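Local coordinates for AvrRxo1-ORF1 (Xanthomonas oryzae pv. oryzicola, PDB 4Z8T), which is a type III effector with a polynucleotide kinase domain, probably phosphorylating a small-molecule or nucleotide substrate, and forms a complex with the chaperone-like AvrRxo1-ORF2, at residues A51-C63 against L141-V155. Residues are numbered along the deposited sequence; the frame is centred on the assembly and turned at random.
Sequences ALTLAESLESDGC and LRSQKTGSGAIASIV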
ATOM      1  N   ALA A  51     -21.942 -13.245  34.347  1.00 18.87           N
ATOM      2  CA  ALA A  51     -22.520 -13.677  33.077  1.00 19.88           C
ATOM      3  C   ALA A  51     -24.031 -13.852  33.193  1.00 20.38           C
ATOM      4  O   ALA A  51     -24.784 -13.565  32.246  1.00 19.25           O
ATOM      5  CB  ALA A  51     -21.860 -14.963  32.604  1.00 18.93           C
ATOM      6  N   LEU A  52     -24.496 -14.334  34.343  1.00 20.03           N
ATOM      7  CA  LEU A  52     -25.928 -14.540  34.506  1.00 21.06           C
ATOM      8  C   LEU A  52     -26.637 -13.201  34.574  1.00 21.86           C
ATOM      9  O   LEU A  52     -27.737 -13.047  34.046  1.00 20.07           O
ATOM     10  CB  LEU A  52     -26.216 -15.380  35.756  1.00 21.39           C
ATOM     11  CG  LEU A  52     -27.655 -15.857  35.954  1.00 29.25           C
ATOM     12  CD1 LEU A  52     -28.149 -16.653  34.757  1.00 25.25           C
ATOM     13  CD2 LEU A  52     -27.746 -16.695  37.228  1.00 31.53           C
ATOM     14  N   THR A  53     -26.010 -12.225  35.223  1.00 21.05           N
ATOM     15  CA  THR A  53     -26.571 -10.876  35.260  1.00 21.55           C
ATOM     16  C   THR A  53     -26.729 -10.340  33.835  1.00 20.83           C
ATOM     17  O   THR A  53     -27.792  -9.827  33.473  1.00 21.95           O
ATOM     18  CB  THR A  53     -25.693  -9.930  36.093  1.00 25.35           C
ATOM     19  OG1 THR A  53     -25.715 -10.360  37.458  1.00 25.91           O
ATOM     20  CG2 THR A  53     -26.219  -8.512  36.023  1.00 25.22           C
ATOM     21  N   LEU A  54     -25.683 -10.490  33.028  1.00 19.51           N
ATOM     22  CA  LEU A  54     -25.738 -10.067  31.626  1.00 18.16           C
ATOM     23  C   LEU A  54     -26.894 -10.756  30.923  1.00 19.04           C
ATOM     24  O   LEU A  54     -27.717 -10.108  30.271  1.00 18.92           O
ATOM     25  CB  LEU A  54     -24.439 -10.427  30.898  1.00 20.57           C
ATOM     26  CG  LEU A  54     -23.170  -9.609  31.131  1.00 22.85           C
ATOM     27  CD1 LEU A  54     -22.091 -10.085  30.158  1.00 21.77           C
ATOM     28  CD2 LEU A  54     -23.429  -8.114  30.965  1.00 21.70           C
ATOM     29  N   ALA A  55     -26.961 -12.073  31.076  1.00 18.32           N
ATOM     30  CA  ALA A  55     -27.980 -12.856  30.383  1.00 17.90           C
ATOM     31  C   ALA A  55     -29.395 -12.456  30.782  1.00 18.41           C
ATOM     32  O   ALA A  55     -30.285 -12.376  29.931  1.00 20.47           O
ATOM     33  CB  ALA A  55     -27.758 -14.341  30.611  1.00 18.02           C
ATOM     34  N   GLU A  56     -29.611 -12.201  32.067  1.00 20.44           N
ATOM     35  CA  GLU A  56     -30.947 -11.822  32.513  1.00 19.76           C
ATOM     36  C   GLU A  56     -31.303 -10.430  32.019  1.00 19.77           C
ATOM     37  O   GLU A  56     -32.458 -10.175  31.667  1.00 21.18           O
ATOM     38  CB  GLU A  56     -31.063 -11.885  34.039  1.00 21.26           C
ATOM     39  CG  GLU A  56     -30.954 -13.281  34.645  1.00 25.26           C
ATOM     40  CD  GLU A  56     -32.169 -14.163  34.397  1.00 26.20           C
ATOM     41  OE1 GLU A  56     -33.161 -13.703  33.792  1.00 31.03           O
ATOM     42  OE2 GLU A  56     -32.135 -15.340  34.824  1.00 29.04           O
ATOM     43  N   SER A  57     -30.323  -9.522  31.981  1.00 20.23           N
ATOM     44  CA  SER A  57     -30.559  -8.191  31.410  1.00 19.87           C
ATOM     45  C   SER A  57     -30.961  -8.266  29.952  1.00 18.69           C
ATOM     46  O   SER A  57     -31.957  -7.660  29.549  1.00 19.66           O
ATOM     47  CB  SER A  57     -29.328  -7.286  31.561  1.00 18.11           C
ATOM     48  OG  SER A  57     -29.554  -6.000  30.987  1.00 20.50           O
ATOM     49  N   LEU A  58     -30.180  -9.007  29.165  1.00 17.30           N
ATOM     50  CA  LEU A  58     -30.453  -9.156  27.741  1.00 18.13           C
ATOM     51  C   LEU A  58     -31.832  -9.767  27.488  1.00 17.01           C
ATOM     52  O   LEU A  58     -32.561  -9.303  26.616  1.00 19.72           O
ATOM     53  CB  LEU A  58     -29.365 -10.012  27.091  1.00 17.26           C
ATOM     54  CG  LEU A  58     -27.996  -9.327  27.068  1.00 18.21           C
ATOM     55  CD1 LEU A  58     -26.871 -10.339  26.829  1.00 17.21           C
ATOM     56  CD2 LEU A  58     -27.955  -8.230  25.994  1.00 15.84           C
ATOM     57  N   GLU A  59     -32.196 -10.790  28.257  1.00 18.53           N
ATOM     58  CA  GLU A  59     -33.490 -11.447  28.034  1.00 19.44           C
ATOM     59  C   GLU A  59     -34.654 -10.524  28.385  1.00 21.10           C
ATOM     60  O   GLU A  59     -35.667 -10.468  27.673  1.00 20.84           O
ATOM     61  CB  GLU A  59     -33.585 -12.749  28.831  1.00 19.73           C
ATOM     62  CG  GLU A  59     -34.923 -13.462  28.650  1.00 24.36           C
ATOM     63  CD  GLU A  59     -34.978 -14.745  29.423  1.00 29.29           C
ATOM     64  OE1 GLU A  59     -34.055 -15.567  29.254  1.00 27.25           O
ATOM     65  OE2 GLU A  59     -35.939 -14.928  30.205  1.00 31.44           O
ATOM     66  N   SER A  60     -34.501  -9.797  29.482  1.00 19.39           N
ATOM     67  CA  SER A  60     -35.504  -8.837  29.919  1.00 22.33           C
ATOM     68  C   SER A  60     -35.706  -7.757  28.868  1.00 21.99           C
ATOM     69  O   SER A  60     -36.798  -7.199  28.733  1.00 21.58           O
ATOM     70  CB  SER A  60     -35.068  -8.204  31.233  1.00 22.89           C
ATOM     71  OG  SER A  60     -36.038  -7.282  31.690  1.00 27.98           O
ATOM     72  N   ASP A  61     -34.652  -7.456  28.116  1.00 17.78           N
ATOM     73  CA  ASP A  61     -34.753  -6.440  27.075  1.00 18.79           C
ATOM     74  C   ASP A  61     -35.162  -7.060  25.740  1.00 19.91           C
ATOM     75  O   ASP A  61     -35.063  -6.421  24.697  1.00 21.29           O
ATOM     76  CB  ASP A  61     -33.434  -5.661  26.938  1.00 19.81           C
ATOM     77  CG  ASP A  61     -33.245  -4.622  28.032  1.00 23.88           C
ATOM     78  OD1 ASP A  61     -34.243  -4.200  28.657  1.00 22.53           O
ATOM     79  OD2 ASP A  61     -32.085  -4.211  28.264  1.00 20.58           O
ATOM     80  N   GLY A  62     -35.625  -8.309  25.785  1.00 19.27           N
ATOM     81  CA  GLY A  62     -36.245  -8.945  24.630  1.00 21.63           C
ATOM     82  C   GLY A  62     -35.323  -9.624  23.637  1.00 24.21           C
ATOM     83  O   GLY A  62     -35.741  -9.981  22.530  1.00 23.74           O
ATOM     84  N   CYS A  63     -34.073  -9.813  24.032  1.00 19.55           N
ATOM     85  CA  CYS A  63     -33.070 -10.417  23.165  1.00 20.98           C
ATOM     86  C   CYS A  63     -33.226 -11.940  23.167  1.00 20.11           C
ATOM     87  O   CYS A  63     -33.188 -12.581  24.223  1.00 20.22           O
ATOM     88  CB  CYS A  63     -31.674 -10.016  23.667  1.00 22.29           C
ATOM     89  SG  CYS A  63     -30.321 -10.393  22.542  1.00 24.75           S
ATOM     90  N   LEU A 141     -21.042 -22.186  30.357  1.00 22.34           N
ATOM     91  CA  LEU A 141     -22.006 -21.274  29.750  1.00 21.70           C
ATOM     92  C   LEU A 141     -22.759 -21.920  28.603  1.00 22.94           C
ATOM     93  O   LEU A 141     -23.856 -21.475  28.253  1.00 22.10           O
ATOM     94  CB  LEU A 141     -21.312 -20.011  29.231  1.00 22.37           C
ATOM     95  CG  LEU A 141     -20.870 -19.014  30.301  1.00 25.19           C
ATOM     96  CD1 LEU A 141     -20.102 -17.849  29.679  1.00 24.05           C
ATOM     97  CD2 LEU A 141     -22.083 -18.518  31.045  1.00 24.46           C
ATOM     98  N   ARG A 142     -22.162 -22.921  27.989  1.00 21.46           N
ATOM     99  CA  ARG A 142     -22.715 -23.551  26.799  1.00 22.48           C
ATOM    100  C   ARG A 142     -24.205 -23.846  26.918  1.00 25.32           C
ATOM    101  O   ARG A 142     -24.975 -23.444  26.093  1.00 25.09           O
ATOM    102  CB  ARG A 142     -21.921 -24.810  26.436  1.00 25.91           C
ATOM    103  CG  ARG A 142     -22.202 -25.462  25.096  1.00 36.09           C
ATOM    104  CD  ARG A 142     -21.110 -26.506  24.649  1.00 40.35           C
ATOM    105  NE  ARG A 142     -21.221 -26.910  23.240  1.00 44.57           N
ATOM    106  CZ  ARG A 142     -20.349 -26.561  22.298  1.00 42.15           C
ATOM    107  NH1 ARG A 142     -20.524 -26.934  21.046  1.00 46.69           N
ATOM    108  NH2 ARG A 142     -19.287 -25.835  22.593  1.00 44.36           N
ATOM    109  N   SER A 143     -24.578 -24.532  27.978  1.00 24.94           N
ATOM    110  CA  SER A 143     -25.984 -24.884  28.177  1.00 27.05           C
ATOM    111  C   SER A 143     -26.622 -24.163  29.358  1.00 26.57           C
ATOM    112  O   SER A 143     -27.688 -24.560  29.837  1.00 27.16           O
ATOM    113  CB  SER A 143     -26.138 -26.401  28.318  1.00 32.92           C
ATOM    114  OG  SER A 143     -25.242 -26.910  29.292  1.00 38.53           O
ATOM    115  N   GLN A 144     -25.978 -23.086  29.811  1.00 22.23           N
ATOM    116  CA  GLN A 144     -26.513 -22.260  30.888  1.00 21.94           C
ATOM    117  C   GLN A 144     -27.883 -21.663  30.545  1.00 23.09           C
ATOM    118  O   GLN A 144     -28.080 -21.104  29.454  1.00 22.42           O
ATOM    119  CB  GLN A 144     -25.530 -21.130  31.215  1.00 21.96           C
ATOM    120  CG  GLN A 144     -25.987 -20.229  32.340  1.00 24.41           C
ATOM    121  CD  GLN A 144     -26.044 -20.956  33.664  1.00 27.31           C
ATOM    122  OE1 GLN A 144     -25.081 -21.616  34.060  1.00 27.65           O
ATOM    123  NE2 GLN A 144     -27.178 -20.855  34.349  1.00 26.75           N
ATOM    124  N   LYS A 145     -28.827 -21.785  31.478  1.00 21.88           N
ATOM    125  CA  LYS A 145     -30.165 -21.233  31.297  1.00 22.95           C
ATOM    126  C   LYS A 145     -30.406 -20.048  32.219  1.00 24.86           C
ATOM    127  O   LYS A 145     -29.769 -19.912  33.267  1.00 25.56           O
ATOM    128  CB  LYS A 145     -31.232 -22.289  31.606  1.00 26.95           C
ATOM    129  CG  LYS A 145     -31.045 -23.615  30.894  1.00 27.08           C
ATOM    130  CD  LYS A 145     -31.200 -23.487  29.391  1.00 27.30           C
ATOM    131  CE  LYS A 145     -31.270 -24.865  28.716  1.00 31.70           C
ATOM    132  NZ  LYS A 145     -30.036 -25.678  28.926  1.00 36.22           N
ATOM    133  N   THR A 146     -31.351 -19.205  31.818  1.00 22.90           N
ATOM    134  CA  THR A 146     -31.845 -18.126  32.660  1.00 24.86           C
ATOM    135  C   THR A 146     -33.009 -18.647  33.496  1.00 25.87           C
ATOM    136  O   THR A 146     -33.332 -19.841  33.452  1.00 28.43           O
ATOM    137  CB  THR A 146     -32.367 -16.987  31.824  1.00 23.80           C
ATOM    138  OG1 THR A 146     -33.504 -17.448  31.086  1.00 25.16           O
ATOM    139  CG2 THR A 146     -31.291 -16.507  30.839  1.00 22.12           C
ATOM    140  N   GLY A 147     -33.654 -17.739  34.229  1.00 26.82           N
ATOM    141  CA  GLY A 147     -34.790 -18.098  35.065  1.00 29.35           C
ATOM    142  C   GLY A 147     -36.039 -18.502  34.295  1.00 33.35           C
ATOM    143  O   GLY A 147     -36.944 -19.123  34.855  1.00 33.68           O
ATOM    144  N   SER A 148     -36.099 -18.155  33.013  1.00 30.54           N
ATOM    145  CA  SER A 148     -37.229 -18.535  32.173  1.00 31.30           C
ATOM    146  C   SER A 148     -36.970 -19.872  31.488  1.00 30.73           C
ATOM    147  O   SER A 148     -37.801 -20.346  30.702  1.00 35.45           O
ATOM    148  CB  SER A 148     -37.489 -17.473  31.111  1.00 34.13           C
ATOM    149  OG  SER A 148     -36.543 -17.572  30.059  1.00 32.31           O
ATOM    150  N   GLY A 149     -35.811 -20.468  31.766  1.00 28.60           N
ATOM    151  CA  GLY A 149     -35.418 -21.722  31.137  1.00 28.72           C
ATOM    152  C   GLY A 149     -34.809 -21.572  29.753  1.00 27.63           C
ATOM    153  O   GLY A 149     -34.421 -22.559  29.117  1.00 27.63           O
ATOM    154  N   ALA A 150     -34.723 -20.331  29.279  1.00 26.68           N
ATOM    155  CA  ALA A 150     -34.142 -20.061  27.973  1.00 26.24           C
ATOM    156  C   ALA A 150     -32.624 -20.124  28.072  1.00 22.19           C
ATOM    157  O   ALA A 150     -32.049 -19.873  29.138  1.00 22.11           O
ATOM    158  CB  ALA A 150     -34.574 -18.702  27.466  1.00 25.58           C
ATOM    159  N   ILE A 151     -31.990 -20.473  26.961  1.00 22.56           N
ATOM    160  CA  ILE A 151     -30.537 -20.491  26.875  1.00 21.25           C
ATOM    161  C   ILE A 151     -30.029 -19.073  27.128  1.00 19.42           C
ATOM    162  O   ILE A 151     -30.573 -18.106  26.595  1.00 20.43           O
ATOM    163  CB  ILE A 151     -30.089 -21.008  25.486  1.00 24.31           C
ATOM    164  CG1 ILE A 151     -30.214 -22.536  25.432  1.00 24.70           C
ATOM    165  CG2 ILE A 151     -28.665 -20.608  25.171  1.00 23.09           C
ATOM    166  CD1 ILE A 151     -29.147 -23.279  26.238  1.00 26.10           C
ATOM    167  N   ALA A 152     -28.990 -18.945  27.950  1.00 18.68           N
ATOM    168  CA  ALA A 152     -28.408 -17.646  28.263  1.00 18.65           C
ATOM    169  C   ALA A 152     -27.625 -17.063  27.088  1.00 17.58           C
ATOM    170  O   ALA A 152     -26.806 -17.743  26.477  1.00 19.03           O
ATOM    171  CB  ALA A 152     -27.479 -17.775  29.464  1.00 17.64           C
ATOM    172  N   SER A 153     -27.852 -15.786  26.803  1.00 15.42           N
ATOM    173  CA  SER A 153     -27.006 -15.069  25.851  1.00 15.57           C
ATOM    174  C   SER A 153     -25.631 -14.884  26.469  1.00 17.59           C
ATOM    175  O   SER A 153     -25.497 -14.735  27.689  1.00 18.54           O
ATOM    176  CB  SER A 153     -27.596 -13.703  25.518  1.00 16.52           C
ATOM    177  OG  SER A 153     -28.696 -13.840  24.630  1.00 17.65           O
ATOM    178  N   ILE A 154     -24.605 -14.901  25.630  1.00 15.51           N
ATOM    179  CA  ILE A 154     -23.232 -14.808  26.118  1.00 15.46           C
ATOM    180  C   ILE A 154     -22.432 -13.880  25.219  1.00 15.70           C
ATOM    181  O   ILE A 154     -22.827 -13.588  24.093  1.00 16.11           O
ATOM    182  CB  ILE A 154     -22.538 -16.197  26.201  1.00 17.76           C
ATOM    183  CG1 ILE A 154     -22.416 -16.831  24.809  1.00 18.38           C
ATOM    184  CG2 ILE A 154     -23.288 -17.120  27.148  1.00 19.33           C
ATOM    185  CD1 ILE A 154     -21.732 -18.217  24.811  1.00 22.65           C
ATOM    186  N   VAL A 155     -21.295 -13.420  25.725  1.00 15.20           N
ATOM    187  CA  VAL A 155     -20.445 -12.509  24.968  1.00 15.54           C
ATOM    188  C   VAL A 155     -19.054 -13.088  24.843  1.00 19.50           C
ATOM    189  O   VAL A 155     -18.444 -13.465  25.845  1.00 20.14           O
ATOM    190  CB  VAL A 155     -20.326 -11.133  25.657  1.00 15.48           C
ATOM    191  CG1 VAL A 155     -19.528 -10.167  24.775  1.00 17.64           C
ATOM    192  CG2 VAL A 155     -21.686 -10.571  25.962  1.00 18.42           C
TER
HETATM  193  O   HOH W   1     -23.698 -14.102  29.598  1.00 20.60           O
HETATM  194  O   HOH W   2     -30.118 -14.204  27.874  1.00 18.35           O
HETATM  195  O   HOH W   3     -32.195 -15.879  27.338  1.00 23.91           O
HETATM  196  O   HOH W   4     -30.827 -12.828  25.507  1.00 22.46           O
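Two glutamates, one helical turn apart, grip the tight turn at Thr146–Gly149. With chi1 and chi2 both near 180°, the extended chain of Glu59 carries its carboxylate out to two hydroxyls: Thr146 OG1 donates to Glu59 OE1 at 2.7 Å on the syn side, 18° out of the carboxylate plane, whereas Ser148 OG comes from above that plane to Glu59 OE2, also at 2.7 Å. A water is the second donor to OE1 and the third to the carboxylate, and also donates to Ile151 O, so three bonds fix the rotation of the carboxylate. Glu56 bends at chi2 (-72°), which brings OE2 over the start of the type I turn; its syn lone pair takes the amide of Gly147, with Gly147 N 2.9 Å from Glu56 OE2.

The sheet order is consistent with the P-loop NTPase fold of zeta-toxin kinases, to which the sequence is related. Helix 34–60, closed by a Schellman motif with Gly62 as its C' residue, leads into strand 66–71, and residues 142–153 run from helix 123–141 to the neighbouring parallel strand 154–157, outermost in this chain's sheet, crossing the last turns of helix 34–60 on the way.

Apolar contact takes over nearer the sheet. Ala55 is the point of closest packing, its CB 3.6 Å from Ala152 CB and close to the Ser153 carbonyl. Leu58 lays CD1 against Ser153 CB at 3.7 Å, Leu141 CD2 meets Ala51 CB, and Leu54 CD1 approaches Val155 CG2 at 4.2 Å.

Two waters bridge backbone to backbone beside these residues. One donates to both Ala51 O and Ser153 O; another receives the Ser153 amide and donates to Ala55 O. A further water runs from Cys63 O to a hydroxyl, Ser153 OG, which is also hydrogen-bonded to the backbone N of Thr66 at the start of the adjoining strand.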